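Local coordinates for protein histidine kinase (Paraburkholderia phymatum, PDB 6NB0) that probably autophosphorylates on a histidine at the expense of ATP, as a sensor kinase feeding a phosphorelay, at residues G144-G149 with L183-V188. Numbering follows the deposited sequence.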
loop_
_atom_site.group_PDB
_atom_site.type_symbol
_atom_site.label_atom_id
_atom_site.label_comp_id
_atom_site.label_asym_id
_atom_site.label_seq_id
_atom_site.Cartn_x
_atom_site.Cartn_y
_atom_site.Cartn_z
ATOM N N GLY A 144 15.260 -12.292 -11.149
ATOM C CA GLY A 144 15.937 -12.636 -9.911
ATOM C C GLY A 144 15.061 -12.434 -8.685
ATOM O O GLY A 144 15.011 -13.295 -7.806
ATOM N N ASP A 145 14.349 -11.299 -8.617
ATOM C CA ASP A 145 13.496 -11.013 -7.463
ATOM C C ASP A 145 12.337 -12.005 -7.335
ATOM O O ASP A 145 12.002 -12.427 -6.224
ATOM C CB ASP A 145 12.947 -9.587 -7.553
ATOM C CG ASP A 145 14.000 -8.507 -7.227
ATOM O OD1 ASP A 145 15.114 -8.831 -6.735
ATOM O OD2 ASP A 145 13.673 -7.304 -7.394
ATOM N N VAL A 146 11.686 -12.357 -8.441
ATOM C CA VAL A 146 10.555 -13.277 -8.354
ATOM C C VAL A 146 11.036 -14.700 -8.089
ATOM O O VAL A 146 10.375 -15.476 -7.374
ATOM C CB VAL A 146 9.694 -13.180 -9.629
ATOM C CG1 VAL A 146 8.515 -14.178 -9.575
ATOM C CG2 VAL A 146 9.155 -11.734 -9.803
ATOM N N ARG A 147 12.188 -15.069 -8.640
ATOM C CA ARG A 147 12.758 -16.363 -8.332
ATOM C C ARG A 147 12.966 -16.516 -6.827
ATOM O O ARG A 147 12.522 -17.501 -6.220
ATOM C CB ARG A 147 14.073 -16.507 -9.102
ATOM C CG ARG A 147 14.766 -17.839 -9.029
ATOM C CD ARG A 147 15.924 -17.842 -10.061
ATOM N NE ARG A 147 15.486 -18.132 -11.435
ATOM C CZ ARG A 147 16.017 -17.590 -12.531
ATOM N NH1 ARG A 147 16.992 -16.696 -12.427
ATOM N NH2 ARG A 147 15.573 -17.936 -13.738
ATOM N N GLU A 148 13.606 -15.521 -6.192
ATOM C CA GLU A 148 13.882 -15.650 -4.765
ATOM C C GLU A 148 12.618 -15.456 -3.933
ATOM O O GLU A 148 12.483 -16.080 -2.871
ATOM C CB GLU A 148 14.969 -14.654 -4.334
ATOM C CG GLU A 148 15.672 -15.011 -3.011
ATOM C CD GLU A 148 14.868 -14.619 -1.782
ATOM O OE1 GLU A 148 13.979 -13.747 -1.908
ATOM O OE2 GLU A 148 15.116 -15.187 -0.693
ATOM N N GLY A 149 11.687 -14.627 -4.396
ATOM C CA GLY A 149 10.493 -14.331 -3.622
ATOM C C GLY A 149 9.468 -15.450 -3.655
ATOM O O GLY A 149 8.843 -15.720 -2.632
ATOM N N LEU A 183 3.644 -8.595 -12.740
ATOM C CA LEU A 183 3.323 -9.348 -13.951
ATOM C C LEU A 183 3.823 -10.789 -13.844
ATOM O O LEU A 183 3.083 -11.741 -14.128
ATOM C CB LEU A 183 3.956 -8.638 -15.153
ATOM C CG LEU A 183 3.338 -8.747 -16.539
ATOM C CD1 LEU A 183 2.031 -7.951 -16.563
ATOM C CD2 LEU A 183 4.332 -8.237 -17.594
ATOM N N VAL A 184 5.085 -10.967 -13.423
ATOM C CA VAL A 184 5.640 -12.320 -13.292
ATOM C C VAL A 184 5.109 -13.022 -12.039
ATOM O O VAL A 184 4.775 -14.214 -12.076
ATOM C CB VAL A 184 7.187 -12.278 -13.290
ATOM C CG1 VAL A 184 7.762 -13.713 -13.227
ATOM C CG2 VAL A 184 7.726 -11.536 -14.566
ATOM N N THR A 185 5.070 -12.319 -10.907
ATOM C CA THR A 185 4.626 -12.945 -9.654
ATOM C C THR A 185 3.191 -13.464 -9.768
ATOM O O THR A 185 2.865 -14.546 -9.254
ATOM C CB THR A 185 4.745 -11.929 -8.515
ATOM O OG1 THR A 185 6.132 -11.609 -8.319
ATOM C CG2 THR A 185 4.186 -12.485 -7.204
ATOM N N PHE A 186 2.315 -12.703 -10.419
ATOM C CA PHE A 186 0.936 -13.169 -10.592
ATOM C C PHE A 186 0.902 -14.505 -11.328
ATOM O O PHE A 186 0.173 -15.435 -10.942
ATOM C CB PHE A 186 0.119 -12.109 -11.348
ATOM C CG PHE A 186 -1.327 -12.516 -11.566
ATOM C CD1 PHE A 186 -1.698 -13.240 -12.673
ATOM C CD2 PHE A 186 -2.292 -12.194 -10.618
ATOM C CE1 PHE A 186 -3.030 -13.654 -12.851
ATOM C CE2 PHE A 186 -3.617 -12.588 -10.777
ATOM C CZ PHE A 186 -3.989 -13.306 -11.897
ATOM N N ALA A 187 1.660 -14.601 -12.425
ATOM C CA ALA A 187 1.682 -15.841 -13.197
ATOM C C ALA A 187 2.215 -16.983 -12.350
ATOM O O ALA A 187 1.658 -18.090 -12.369
ATOM C CB ALA A 187 2.529 -15.651 -14.464
ATOM N N VAL A 188 3.257 -16.708 -11.546
ATOM C CA VAL A 188 3.808 -17.727 -10.652
ATOM C C VAL A 188 2.751 -18.174 -9.646
ATOM O O VAL A 188 2.575 -19.374 -9.402
ATOM C CB VAL A 188 5.074 -17.199 -9.948
ATOM C CG1 VAL A 188 5.516 -18.172 -8.842
ATOM C CG2 VAL A 188 6.199 -17.016 -10.995
#
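V184 meets V146 methyl to methyl, its CG1 3.8 Å from CG1 of V146, and with that contact begins a compact example of how one branched residue can fill the interface between two helical segments. V146 is the single residue of 144-149 that touches 183-188, and it fits among three side chains there. Beyond the methyl pair, CB of V184 lies 4.0 Å from CG2 of V146, so both branches of V146 are engaged. One step on, T185, whose side chain crosses that of V146 at an angle, sets its hydroxyl against the two methyls: OG1 is 3.4 Å from V146 CG2 and 3.7 Å from V146 CG1. The first torsion (chi1 -65°) places OG1 beside its backbone N, where it hydrogen-bonds W181 O one turn earlier; with that bond made inside its own helix, the buried oxygen can lie in van der Waals contact with the V146 methyls without a polar partner across the contact. A turn after V184, V188 closes the cluster with its CG2 3.9 Å from V146 CG1. That methyl of V146 is held trans to its own backbone N (chi1 178°) and touches both valines. L158 of strand 157-161 also touches V146, V184 and V188, tying the cluster to the sheet, while V212 of strand 207-214 packs on V184. The segment axes approach to 9.8 Å and run in the same general direction, 33° apart. Two neighbouring helices, 135-154 and 173-189, laid side by side on a mixed sheet in this way are characteristic of the alpha/beta sandwich of the histidine kinase catalytic domain, the Bergerat (GHKL) fold.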